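PDB 6DLH: alpha-1,4-endofucoidanase from Mariniflexile fucanivorans, which is an endo-acting glycoside hydrolase of family 107 that cleaves fucoidan by a retaining mechanism, the chain here joining its catalytic domain to Ig-like domains. Local coordinates for residues 56-61 with 117-123; 105-109 with 168-172; 150-156 with 226-232; 217-223 with 261-266. All coordinates share one frame; numbering follows the deposited sequence.

Contact 1 (56-61 with 117-123)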
loop_
_atom_site.group_PDB
_atom_site.type_symbol
_atom_site.label_atom_id
_atom_site.label_comp_id
_atom_site.label_asym_id
_atom_site.label_seq_id
_atom_site.Cartn_x
_atom_site.Cartn_y
_atom_site.Cartn_z
ATOM N N PHE A 56 4.953 1.096 8.617
ATOM C CA PHE A 56 5.890 0.291 9.390
ATOM C C PHE A 56 5.183 -0.424 10.545
ATOM O O PHE A 56 4.066 -0.068 10.913
ATOM C CB PHE A 56 6.977 1.206 9.961
ATOM C CG PHE A 56 6.442 2.501 10.520
ATOM C CD1 PHE A 56 5.684 2.518 11.685
ATOM C CD2 PHE A 56 6.670 3.702 9.866
ATOM C CE1 PHE A 56 5.173 3.709 12.186
ATOM C CE2 PHE A 56 6.165 4.892 10.372
ATOM C CZ PHE A 56 5.419 4.897 11.531
ATOM N N ASN A 57 5.873 -1.424 11.115
ATOM C CA ASN A 57 5.538 -2.028 12.398
ATOM C C ASN A 57 4.171 -2.700 12.332
ATOM O O ASN A 57 3.364 -2.550 13.248
ATOM C CB ASN A 57 5.625 -1.027 13.553
ATOM C CG ASN A 57 7.037 -0.540 13.797
ATOM O OD1 ASN A 57 8.006 -1.257 13.532
ATOM N ND2 ASN A 57 7.160 0.686 14.281
ATOM N N GLY A 58 3.938 -3.410 11.220
ATOM C CA GLY A 58 2.723 -4.176 10.987
ATOM C C GLY A 58 1.572 -3.362 10.394
ATOM O O GLY A 58 0.595 -3.944 9.924
ATOM N N ASN A 59 1.688 -2.027 10.421
ATOM C CA ASN A 59 0.636 -1.125 9.968
ATOM C C ASN A 59 0.064 -1.523 8.604
ATOM O O ASN A 59 -1.139 -1.415 8.407
ATOM C CB ASN A 59 1.076 0.341 9.983
ATOM C CG ASN A 59 1.247 0.926 11.371
ATOM O OD1 ASN A 59 0.697 0.422 12.345
ATOM N ND2 ASN A 59 1.989 2.019 11.468
ATOM N N ILE A 60 0.907 -1.993 7.672
ATOM C CA ILE A 60 0.495 -2.210 6.288
ATOM C C ILE A 60 -0.152 -3.584 6.105
ATOM O O ILE A 60 -0.784 -3.848 5.082
ATOM C CB ILE A 60 1.665 -1.990 5.299
ATOM C CG1 ILE A 60 1.200 -1.893 3.843
ATOM C CG2 ILE A 60 2.736 -3.057 5.466
ATOM C CD1 ILE A 60 0.323 -0.694 3.545
ATOM N N GLU A 61 0.025 -4.473 7.086
ATOM C CA GLU A 61 -0.543 -5.810 7.007
ATOM C C GLU A 61 -2.059 -5.721 6.827
ATOM O O GLU A 61 -2.739 -5.031 7.586
ATOM C CB GLU A 61 -0.162 -6.604 8.256
ATOM C CG GLU A 61 1.256 -7.141 8.202
ATOM C CD GLU A 61 1.919 -7.396 9.545
ATOM O OE1 GLU A 61 1.354 -6.978 10.583
ATOM O OE2 GLU A 61 3.012 -7.990 9.542
ATOM N N ILE A 117 8.455 -2.437 16.809
ATOM C CA ILE A 117 9.353 -1.321 16.565
ATOM C C ILE A 117 10.528 -1.879 15.762
ATOM O O ILE A 117 10.872 -3.051 15.910
ATOM C CB ILE A 117 9.773 -0.655 17.894
ATOM C CG1 ILE A 117 9.640 0.869 17.843
ATOM C CG2 ILE A 117 11.163 -1.090 18.333
ATOM C CD1 ILE A 117 9.399 1.513 19.192
ATOM N N ASN A 118 11.081 -1.059 14.861
ATOM C CA ASN A 118 12.152 -1.477 13.964
ATOM C C ASN A 118 11.661 -2.508 12.949
ATOM O O ASN A 118 12.476 -3.189 12.331
ATOM C CB ASN A 118 13.381 -2.000 14.718
ATOM C CG ASN A 118 14.266 -0.898 15.263
ATOM O OD1 ASN A 118 14.809 -0.094 14.508
ATOM N ND2 ASN A 118 14.423 -0.859 16.577
ATOM N N LEU A 119 10.338 -2.622 12.765
ATOM C CA LEU A 119 9.813 -3.492 11.723
ATOM C C LEU A 119 9.393 -2.644 10.522
ATOM O O LEU A 119 8.468 -1.837 10.618
ATOM C CB LEU A 119 8.656 -4.336 12.275
ATOM C CG LEU A 119 7.987 -5.275 11.266
ATOM C CD1 LEU A 119 8.948 -6.344 10.760
ATOM C CD2 LEU A 119 6.727 -5.904 11.845
ATOM N N VAL A 120 10.093 -2.831 9.397
ATOM C CA VAL A 120 9.939 -1.946 8.253
ATOM C C VAL A 120 9.553 -2.760 7.024
ATOM O O VAL A 120 9.761 -2.325 5.894
ATOM C CB VAL A 120 11.176 -1.059 7.993
ATOM C CG1 VAL A 120 11.293 0.079 8.993
ATOM C CG2 VAL A 120 12.477 -1.844 7.901
ATOM N N ALA A 121 8.998 -3.950 7.268
ATOM C CA ALA A 121 8.281 -4.693 6.246
ATOM C C ALA A 121 7.073 -5.368 6.891
ATOM O O ALA A 121 6.963 -5.404 8.116
ATOM C CB ALA A 121 9.195 -5.685 5.568
ATOM N N PRO A 122 6.105 -5.878 6.096
ATOM C CA PRO A 122 5.082 -6.776 6.631
ATOM C C PRO A 122 5.707 -8.146 6.899
ATOM O O PRO A 122 6.474 -8.650 6.076
ATOM C CB PRO A 122 4.073 -6.854 5.476
ATOM C CG PRO A 122 4.915 -6.642 4.234
ATOM C CD PRO A 122 5.947 -5.619 4.655
ATOM N N ARG A 123 5.368 -8.736 8.056
ATOM C CA ARG A 123 5.887 -10.039 8.457
ATOM C C ARG A 123 5.472 -11.086 7.426
ATOM O O ARG A 123 4.294 -11.203 7.092
ATOM C CB ARG A 123 5.394 -10.421 9.857
ATOM C CG ARG A 123 5.859 -9.499 10.974
ATOM C CD ARG A 123 5.064 -9.729 12.244
ATOM N NE ARG A 123 3.859 -8.914 12.344
ATOM C CZ ARG A 123 3.510 -8.185 13.404
ATOM N NH1 ARG A 123 4.244 -8.200 14.503
ATOM N NH2 ARG A 123 2.411 -7.449 13.369
#
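E61 and R123 illustrate how a charged pair can give two irregular loops a fixed geometry. The arginine grips side-on: R123 NH2 donates to E61 OE1 at 3.0 Å and R123 NE to E61 OE2 at 3.1 Å, both on syn lone pairs, with the carboxylate and guanidinium planes only 17° apart. The anti lone pair of E61 OE2 takes a third bond, from R123 N at 2.9 Å. A bend in the arginine chain (chi3 -89°) brings the guanidinium back to the same carboxylate that its backbone already holds. With an alanine at this position in place of E61, the guanidinium would probably lose its mate and be able to swing, and R123 N would lose its acceptor.

The second polar group is a paired exchange between N57 and L119. N57 N donates to L119 O at 2.7 Å, and L119 N returns a bond to N57 OD1 at 2.8 Å, nearly along the C=O axis of the amide. The other end of that amide, ND2, is bound to D164 O.

Apolar contacts add to these. I60 CG2 lies alongside P122 CB at 4.0 Å, while L119 CD2 sits over the rim of one guanidinium face.

F56 to N59 form a type I' turn that runs into a type I turn from G58 to E61, an arrangement consistent with a strand-to-helix loop of the barrel-like catalytic domain packed on the long connection between helices 100-104 and 129-139.

Contact 2 (105-109 with 168-172)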
loop_
_atom_site.group_PDB
_atom_site.type_symbol
_atom_site.label_atom_id
_atom_site.label_comp_id
_atom_site.label_asym_id
_atom_site.label_seq_id
_atom_site.Cartn_x
_atom_site.Cartn_y
_atom_site.Cartn_z
ATOM N N LEU A 105 16.116 -7.682 10.465
ATOM C CA LEU A 105 16.521 -6.400 11.018
ATOM C C LEU A 105 15.595 -6.000 12.164
ATOM O O LEU A 105 15.935 -5.132 12.966
ATOM C CB LEU A 105 16.450 -5.348 9.907
ATOM C CG LEU A 105 17.734 -5.072 9.127
ATOM C CD1 LEU A 105 18.023 -6.178 8.123
ATOM C CD2 LEU A 105 17.622 -3.737 8.408
ATOM N N TRP A 106 14.406 -6.609 12.207
ATOM C CA TRP A 106 13.444 -6.344 13.266
ATOM C C TRP A 106 14.024 -6.772 14.612
ATOM O O TRP A 106 14.120 -5.956 15.527
ATOM C CB TRP A 106 12.105 -7.034 12.965
ATOM C CG TRP A 106 11.078 -6.919 14.053
ATOM C CD1 TRP A 106 10.951 -5.915 14.969
ATOM C CD2 TRP A 106 9.994 -7.831 14.305
ATOM N NE1 TRP A 106 9.880 -6.150 15.790
ATOM C CE2 TRP A 106 9.267 -7.314 15.400
ATOM C CE3 TRP A 106 9.574 -9.035 13.722
ATOM C CZ2 TRP A 106 8.149 -7.968 15.924
ATOM C CZ3 TRP A 106 8.468 -9.678 14.235
ATOM C CH2 TRP A 106 7.766 -9.147 15.322
ATOM N N GLN A 107 14.388 -8.061 14.712
ATOM C CA GLN A 107 14.915 -8.678 15.924
ATOM C C GLN A 107 13.844 -8.712 17.017
ATOM O O GLN A 107 14.155 -8.931 18.186
ATOM C CB GLN A 107 16.217 -8.005 16.380
ATOM C CG GLN A 107 17.424 -8.356 15.515
ATOM C CD GLN A 107 18.651 -7.512 15.772
ATOM O OE1 GLN A 107 18.710 -6.706 16.704
ATOM N NE2 GLN A 107 19.658 -7.698 14.931
ATOM N N GLY A 108 12.585 -8.488 16.621
ATOM C CA GLY A 108 11.438 -8.688 17.492
ATOM C C GLY A 108 11.283 -7.607 18.560
ATOM O O GLY A 108 10.570 -7.814 19.537
ATOM N N ASP A 109 11.930 -6.450 18.362
ATOM C CA ASP A 109 11.907 -5.390 19.362
ATOM C C ASP A 109 10.482 -4.857 19.492
ATOM O O ASP A 109 9.726 -4.866 18.521
ATOM C CB ASP A 109 12.923 -4.284 19.053
ATOM C CG ASP A 109 14.292 -4.796 18.631
ATOM O OD1 ASP A 109 14.772 -5.777 19.240
ATOM O OD2 ASP A 109 14.869 -4.214 17.688
ATOM N N VAL A 168 17.140 0.659 12.389
ATOM C CA VAL A 168 17.053 -0.238 11.246
ATOM C C VAL A 168 18.148 0.110 10.238
ATOM O O VAL A 168 18.736 -0.786 9.631
ATOM C CB VAL A 168 15.654 -0.215 10.600
ATOM C CG1 VAL A 168 15.694 -0.583 9.125
ATOM C CG2 VAL A 168 14.682 -1.120 11.337
ATOM N N SER A 169 18.400 1.416 10.056
ATOM C CA SER A 169 19.419 1.872 9.122
ATOM C C SER A 169 20.783 1.316 9.536
ATOM O O SER A 169 21.495 0.724 8.717
ATOM C CB SER A 169 19.427 3.381 8.996
ATOM O OG SER A 169 18.356 3.834 8.177
ATOM N N ALA A 170 21.106 1.492 10.826
ATOM C CA ALA A 170 22.308 0.938 11.438
ATOM C C ALA A 170 22.425 -0.552 11.125
ATOM O O ALA A 170 23.438 -0.994 10.586
ATOM C CB ALA A 170 22.300 1.200 12.928
ATOM N N ARG A 171 21.358 -1.308 11.423
ATOM C CA ARG A 171 21.395 -2.760 11.345
ATOM C C ARG A 171 21.544 -3.230 9.900
ATOM O O ARG A 171 22.133 -4.282 9.653
ATOM C CB ARG A 171 20.177 -3.390 12.028
ATOM C CG ARG A 171 20.156 -3.235 13.542
ATOM C CD ARG A 171 18.967 -3.938 14.168
ATOM N NE ARG A 171 18.669 -3.451 15.508
ATOM C CZ ARG A 171 17.574 -3.752 16.203
ATOM N NH1 ARG A 171 17.418 -3.276 17.428
ATOM N NH2 ARG A 171 16.637 -4.520 15.675
ATOM N N TRP A 172 20.989 -2.465 8.953
ATOM C CA TRP A 172 21.107 -2.825 7.547
ATOM C C TRP A 172 22.572 -2.792 7.125
ATOM O O TRP A 172 23.053 -3.726 6.486
ATOM C CB TRP A 172 20.252 -1.911 6.657
ATOM C CG TRP A 172 20.648 -1.933 5.209
ATOM C CD1 TRP A 172 21.123 -0.885 4.475
ATOM C CD2 TRP A 172 20.622 -3.062 4.317
ATOM N NE1 TRP A 172 21.372 -1.275 3.186
ATOM C CE2 TRP A 172 21.083 -2.606 3.060
ATOM C CE3 TRP A 172 20.242 -4.403 4.444
ATOM C CZ2 TRP A 172 21.171 -3.442 1.948
ATOM C CZ3 TRP A 172 20.342 -5.233 3.346
ATOM C CH2 TRP A 172 20.797 -4.756 2.115
#
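R171 reaches from its helix to the 105-109 loop with its chain extended, and there its NH2 becomes the donor for three acceptors. L105 O lies 2.9 Å from R171 NH2; W106 O, at the same distance from that nitrogen, accepts a weak bond (126° at the hydrogen). D109 OD2 is met end-on, 2.7 Å from both NH1 and NH2 of R171, within the guanidinium plane although the two flat groups stand nearly perpendicular, 86° apart. NH1 has a second anionic partner in D167. Q107 lays its amide almost flat over the guanidinium, OE1 3.1 Å above the centre of one face, an overlay of nearly parallel groups whose angles are too poor for a hydrogen bond. Within the loop, W106 NE1 donates to D109 O at 3.0 Å. Below the polar end, L105 CD2 packs 3.6 Å from W172 CB and also touches V168 CG1. A leucine at R171 would probably leave D109 without its charged partner here and the L105 and W106 carbonyls short of a donor. Those carbonyls come just where the chain leaves a helix, so the arginine is likely to offset the negative helix end as well as two carboxylates.

Contact 3 (150-156 with 226-232)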
loop_
_atom_site.group_PDB
_atom_site.type_symbol
_atom_site.label_atom_id
_atom_site.label_comp_id
_atom_site.label_asym_id
_atom_site.label_seq_id
_atom_site.Cartn_x
_atom_site.Cartn_y
_atom_site.Cartn_z
ATOM N N SER A 150 15.354 6.043 -3.524
ATOM C CA SER A 150 16.685 5.555 -3.846
ATOM C C SER A 150 17.526 5.339 -2.588
ATOM O O SER A 150 18.411 4.489 -2.597
ATOM C CB SER A 150 17.374 6.473 -4.826
ATOM O OG SER A 150 16.783 6.367 -6.117
ATOM N N TYR A 151 17.235 6.102 -1.526
ATOM C CA TYR A 151 17.947 6.034 -0.258
ATOM C C TYR A 151 17.633 4.726 0.465
ATOM O O TYR A 151 18.393 4.314 1.336
ATOM C CB TYR A 151 17.592 7.213 0.654
ATOM C CG TYR A 151 18.401 8.465 0.429
ATOM C CD1 TYR A 151 19.627 8.656 1.056
ATOM C CD2 TYR A 151 17.944 9.466 -0.413
ATOM C CE1 TYR A 151 20.376 9.807 0.844
ATOM C CE2 TYR A 151 18.678 10.623 -0.631
ATOM C CZ TYR A 151 19.902 10.795 -0.004
ATOM O OH TYR A 151 20.619 11.940 -0.225
ATOM N N ASN A 152 16.489 4.115 0.123
ATOM C CA ASN A 152 16.103 2.785 0.569
ATOM C C ASN A 152 16.327 2.644 2.076
ATOM O O ASN A 152 15.852 3.478 2.844
ATOM C CB ASN A 152 16.663 1.704 -0.363
ATOM C CG ASN A 152 18.174 1.591 -0.323
ATOM O OD1 ASN A 152 18.732 0.968 0.582
ATOM N ND2 ASN A 152 18.843 2.184 -1.300
ATOM N N LEU A 153 17.080 1.614 2.488
ATOM C CA LEU A 153 17.251 1.265 3.893
ATOM C C LEU A 153 18.230 2.202 4.607
ATOM O O LEU A 153 18.239 2.260 5.838
ATOM C CB LEU A 153 17.675 -0.206 3.999
ATOM C CG LEU A 153 16.604 -1.226 3.603
ATOM C CD1 LEU A 153 17.219 -2.580 3.293
ATOM C CD2 LEU A 153 15.531 -1.352 4.679
ATOM N N LEU A 154 19.027 2.959 3.842
ATOM C CA LEU A 154 19.934 3.944 4.419
ATOM C C LEU A 154 19.135 5.087 5.039
ATOM O O LEU A 154 17.960 5.272 4.726
ATOM C CB LEU A 154 20.887 4.471 3.342
ATOM C CG LEU A 154 22.035 3.546 2.932
ATOM C CD1 LEU A 154 22.504 2.677 4.093
ATOM C CD2 LEU A 154 21.657 2.685 1.740
ATOM N N ALA A 155 19.792 5.846 5.921
ATOM C CA ALA A 155 19.186 7.009 6.547
ATOM C C ALA A 155 19.533 8.264 5.748
ATOM O O ALA A 155 20.704 8.562 5.525
ATOM C CB ALA A 155 19.642 7.124 7.981
ATOM N N ARG A 156 18.494 8.994 5.332
ATOM C CA ARG A 156 18.651 10.182 4.510
ATOM C C ARG A 156 19.331 11.269 5.336
ATOM O O ARG A 156 20.239 11.940 4.853
ATOM C CB ARG A 156 17.286 10.642 3.988
ATOM C CG ARG A 156 17.338 11.618 2.821
ATOM C CD ARG A 156 15.973 12.249 2.637
ATOM N NE ARG A 156 15.972 13.366 1.705
ATOM C CZ ARG A 156 15.677 13.272 0.414
ATOM N NH1 ARG A 156 15.357 12.103 -0.114
ATOM N NH2 ARG A 156 15.705 14.354 -0.344
ATOM N N ASP A 226 13.026 7.530 -6.921
ATOM C CA ASP A 226 13.069 8.905 -6.460
ATOM C C ASP A 226 14.414 9.171 -5.785
ATOM O O ASP A 226 15.102 8.231 -5.391
ATOM C CB ASP A 226 11.917 9.151 -5.483
ATOM C CG ASP A 226 11.519 10.605 -5.304
ATOM O OD1 ASP A 226 12.073 11.465 -6.020
ATOM O OD2 ASP A 226 10.640 10.862 -4.449
ATOM N N SER A 227 14.772 10.458 -5.662
ATOM C CA SER A 227 15.935 10.902 -4.907
ATOM C C SER A 227 17.219 10.276 -5.445
ATOM O O SER A 227 18.186 10.126 -4.703
ATOM C CB SER A 227 15.767 10.614 -3.436
ATOM O OG SER A 227 14.698 11.372 -2.899
ATOM N N ALA A 228 17.214 9.942 -6.742
ATOM C CA ALA A 228 18.270 9.189 -7.400
ATOM C C ALA A 228 19.553 10.016 -7.521
ATOM O O ALA A 228 20.631 9.508 -7.243
ATOM C CB ALA A 228 17.783 8.687 -8.738
ATOM N N ASP A 229 19.447 11.287 -7.919
ATOM C CA ASP A 229 20.641 12.110 -8.034
ATOM C C ASP A 229 21.170 12.481 -6.650
ATOM O O ASP A 229 22.373 12.671 -6.487
ATOM C CB ASP A 229 20.463 13.315 -8.965
ATOM C CG ASP A 229 19.391 14.298 -8.529
ATOM O OD1 ASP A 229 18.689 14.013 -7.540
ATOM O OD2 ASP A 229 19.263 15.348 -9.190
ATOM N N ASN A 230 20.271 12.580 -5.659
ATOM C CA ASN A 230 20.664 12.920 -4.298
ATOM C C ASN A 230 21.694 11.918 -3.773
ATOM O O ASN A 230 22.664 12.313 -3.129
ATOM C CB ASN A 230 19.477 12.973 -3.331
ATOM C CG ASN A 230 18.411 13.984 -3.701
ATOM O OD1 ASN A 230 17.698 13.821 -4.689
ATOM N ND2 ASN A 230 18.267 15.016 -2.888
ATOM N N VAL A 231 21.472 10.622 -4.037
ATOM C CA VAL A 231 22.259 9.577 -3.398
ATOM C C VAL A 231 23.240 8.942 -4.384
ATOM O O VAL A 231 24.377 8.653 -4.015
ATOM C CB VAL A 231 21.394 8.523 -2.672
ATOM C CG1 VAL A 231 20.449 7.787 -3.615
ATOM C CG2 VAL A 231 22.249 7.535 -1.892
ATOM N N MET A 232 22.807 8.724 -5.628
ATOM C CA MET A 232 23.657 8.054 -6.599
ATOM C C MET A 232 24.703 9.001 -7.181
ATOM O O MET A 232 25.814 8.570 -7.482
ATOM C CB MET A 232 22.837 7.421 -7.724
ATOM C CG MET A 232 22.192 6.148 -7.270
ATOM S SD MET A 232 20.604 5.821 -8.020
ATOM C CE MET A 232 21.069 4.947 -9.505
HETATM O O HOH W 1 14.178 14.016 -2.482
#
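The Y151 ring lies against V231, and its side chain can be followed outward from CB. From there the ring is set beside the backbone N (chi1 -86°), which carries it over the start of helix 228-233. CD1 and CE1 lie near V231 CG2. On the other rim CD2 meets S227 CB edge-on at 3.9 Å, and CE2 comes close to N230 CB. V231 CB sits over the centre of one face, 3.8 Å from the ring centroid and 11° off its normal, a clear CH-pi contact. At the tip, OH packs 3.5 Å from N230 CB. R156 CG lies over the centre of the opposite face, so the tyrosine is sandwiched between the CB of V231 and the aliphatic stem of R156.

Beyond that stem the arginine runs extended until its guanidinium turns toward the helix start. R156 NH1 donates to S227 OG at 3.0 Å, almost exactly in the guanidinium plane, and a water joins R156 NH2 to the same hydroxyl. N149 ND2 also bonds S227 OG.

S150 supplies the remaining grip. Its N (2.9 Å) and its OG (2.6 Å) both donate to D226 O, arriving from opposite faces of the carbonyl plane, while S150 CB leans on V231 CG1. The D226 carboxylate is occupied elsewhere, by N270 and Y147. With a carbonyl gripped twice and a hydroxyl tied to an arginine, the chemistry is consistent with a backbone fixed where strand 222-226 gives way to helix 228-233.

Contact 4 (217-223 with 261-266)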
loop_
_atom_site.group_PDB
_atom_site.type_symbol
_atom_site.label_atom_id
_atom_site.label_comp_id
_atom_site.label_asym_id
_atom_site.label_seq_id
_atom_site.Cartn_x
_atom_site.Cartn_y
_atom_site.Cartn_z
ATOM N N GLY A 217 7.561 -10.622 -11.079
ATOM C CA GLY A 217 7.558 -10.871 -12.510
ATOM C C GLY A 217 6.834 -9.762 -13.270
ATOM O O GLY A 217 7.044 -8.578 -13.003
ATOM N N ASP A 218 5.963 -10.158 -14.202
ATOM C CA ASP A 218 5.320 -9.221 -15.107
ATOM C C ASP A 218 4.105 -8.557 -14.450
ATOM O O ASP A 218 3.305 -7.915 -15.131
ATOM C CB ASP A 218 4.985 -9.890 -16.444
ATOM C CG ASP A 218 3.830 -10.875 -16.358
ATOM O OD1 ASP A 218 3.225 -10.986 -15.263
ATOM O OD2 ASP A 218 3.545 -11.530 -17.388
ATOM N N LEU A 219 3.965 -8.715 -13.128
ATOM C CA LEU A 219 2.920 -8.026 -12.388
ATOM C C LEU A 219 3.318 -6.561 -12.188
ATOM O O LEU A 219 2.496 -5.741 -11.771
ATOM C CB LEU A 219 2.690 -8.742 -11.052
ATOM C CG LEU A 219 1.981 -10.102 -11.116
ATOM C CD1 LEU A 219 1.900 -10.730 -9.733
ATOM C CD2 LEU A 219 0.586 -9.989 -11.712
ATOM N N ILE A 220 4.587 -6.251 -12.502
ATOM C CA ILE A 220 5.173 -4.923 -12.374
ATOM C C ILE A 220 5.599 -4.444 -13.758
ATOM O O ILE A 220 6.470 -5.059 -14.368
ATOM C CB ILE A 220 6.377 -4.965 -11.411
ATOM C CG1 ILE A 220 5.939 -5.296 -9.981
ATOM C CG2 ILE A 220 7.173 -3.665 -11.483
ATOM C CD1 ILE A 220 7.071 -5.376 -8.988
ATOM N N ASP A 221 5.015 -3.334 -14.236
ATOM C CA ASP A 221 5.313 -2.871 -15.585
ATOM C C ASP A 221 6.388 -1.785 -15.586
ATOM O O ASP A 221 7.055 -1.585 -16.596
ATOM C CB ASP A 221 4.065 -2.415 -16.347
ATOM C CG ASP A 221 3.023 -3.503 -16.494
ATOM O OD1 ASP A 221 2.293 -3.739 -15.521
ATOM O OD2 ASP A 221 2.954 -4.107 -17.582
ATOM N N ALA A 222 6.544 -1.078 -14.459
ATOM C CA ALA A 222 7.408 0.095 -14.404
ATOM C C ALA A 222 7.912 0.290 -12.983
ATOM O O ALA A 222 7.210 -0.054 -12.041
ATOM C CB ALA A 222 6.661 1.325 -14.876
ATOM N N TRP A 223 9.130 0.841 -12.867
ATOM C CA TRP A 223 9.729 1.257 -11.610
ATOM C C TRP A 223 10.148 2.723 -11.722
ATOM O O TRP A 223 10.810 3.104 -12.682
ATOM C CB TRP A 223 10.974 0.410 -11.306
ATOM C CG TRP A 223 10.763 -1.064 -11.134
ATOM C CD1 TRP A 223 10.667 -2.001 -12.120
ATOM C CD2 TRP A 223 10.689 -1.776 -9.887
ATOM N NE1 TRP A 223 10.518 -3.245 -11.571
ATOM C CE2 TRP A 223 10.528 -3.139 -10.204
ATOM C CE3 TRP A 223 10.737 -1.397 -8.540
ATOM C CZ2 TRP A 223 10.403 -4.121 -9.222
ATOM C CZ3 TRP A 223 10.610 -2.365 -7.568
ATOM C CH2 TRP A 223 10.444 -3.709 -7.909
ATOM N N GLY A 261 13.778 -9.718 -13.136
ATOM C CA GLY A 261 12.423 -10.197 -12.885
ATOM C C GLY A 261 11.492 -9.992 -14.079
ATOM O O GLY A 261 10.753 -10.901 -14.461
ATOM N N ASN A 262 11.524 -8.781 -14.649
ATOM C CA ASN A 262 10.747 -8.462 -15.838
ATOM C C ASN A 262 11.645 -7.713 -16.817
ATOM O O ASN A 262 12.003 -6.566 -16.568
ATOM C CB ASN A 262 9.490 -7.647 -15.514
ATOM C CG ASN A 262 8.620 -7.380 -16.725
ATOM O OD1 ASN A 262 8.842 -7.925 -17.809
ATOM N ND2 ASN A 262 7.604 -6.551 -16.549
ATOM N N PRO A 263 12.035 -8.337 -17.954
ATOM C CA PRO A 263 12.962 -7.704 -18.891
ATOM C C PRO A 263 12.295 -6.562 -19.656
ATOM O O PRO A 263 12.967 -5.822 -20.368
ATOM C CB PRO A 263 13.353 -8.853 -19.839
ATOM C CG PRO A 263 12.166 -9.793 -19.801
ATOM C CD PRO A 263 11.607 -9.676 -18.397
ATOM N N ASN A 264 10.973 -6.434 -19.497
ATOM C CA ASN A 264 10.201 -5.433 -20.215
ATOM C C ASN A 264 9.818 -4.290 -19.278
ATOM O O ASN A 264 9.155 -3.344 -19.694
ATOM C CB ASN A 264 8.949 -6.034 -20.858
ATOM C CG ASN A 264 9.253 -6.999 -21.983
ATOM O OD1 ASN A 264 10.144 -6.762 -22.797
ATOM N ND2 ASN A 264 8.493 -8.079 -22.052
ATOM N N ALA A 265 10.226 -4.390 -18.011
ATOM C CA ALA A 265 9.912 -3.362 -17.034
ATOM C C ALA A 265 10.593 -2.051 -17.432
ATOM O O ALA A 265 11.791 -2.033 -17.707
ATOM C CB ALA A 265 10.318 -3.824 -15.655
ATOM N N ALA A 266 9.808 -0.964 -17.471
ATOM C CA ALA A 266 10.304 0.368 -17.801
ATOM C C ALA A 266 10.830 1.049 -16.540
ATOM O O ALA A 266 10.191 0.981 -15.488
ATOM C CB ALA A 266 9.203 1.169 -18.450
HETATM O O HOH W 2 6.724 -2.173 -19.037
#
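The W223 ring meets A265 at its edge, with CD1 4.0 Å from A265 CB and the methyl near the ring plane. One face is taken by I220 CG2, from its own segment, offset toward the rim. The N262 amide is the second flat group. I220 O lies within the amide plane, 2.9 Å from N262 ND2, whereas at the other end N264 N stands well above the plane of the OD1 carbonyl, 3.1 Å from that oxygen, closing an Asx turn. With CG anti to the backbone N (chi1 -176°), the asparagine stretches across to I220 and still braces its own type I turn.

The backbones then come together as parallel strands. A266 N donates to D221 O at 3.0 Å and W223 N to A266 O at 2.8 Å, the two bonds flanking A222, which pairs with A266. Both methyls fall on one face of the sheet. A222 CA also makes a CA-H...O contact to A266 O at 3.1 Å.

D221 turns away from this seam, its carboxylate bound to R143 and to the backbone of T144. The contact thus starts the pairing of strand 222-226 with 266-269, neighbours joined in a beta-alpha-beta unit through a connection that includes helices 228-233 and 249-259; strand 143-149 lies on the other side of 222-226, and helix 198-216 packs on W223 through L209 and A213.

Contacts 3 and 4 are the buried pair, at opposite ends of strand 222-226: contact 4 begins the strand's pairing with backbone bonds and small methyls, and contact 3 fixes its exit with serine hydroxyls and a sandwiched ring. Contacts 1 and 2 are only partly buried and rely instead on arginine-carboxylate pairs, side-on in contact 1 and end-on to a single oxygen in contact 2. These two touch, I117 N probably bonding to D109 O, and both draw on the loop region between helices 100-104 and 129-139. Helix 168-176 links contacts 2 and 3, since S169 OG bonds to L153 O. Contact 4 touches neither contact 1 nor contact 2, their nearest atoms being about 13 and 14 Å away.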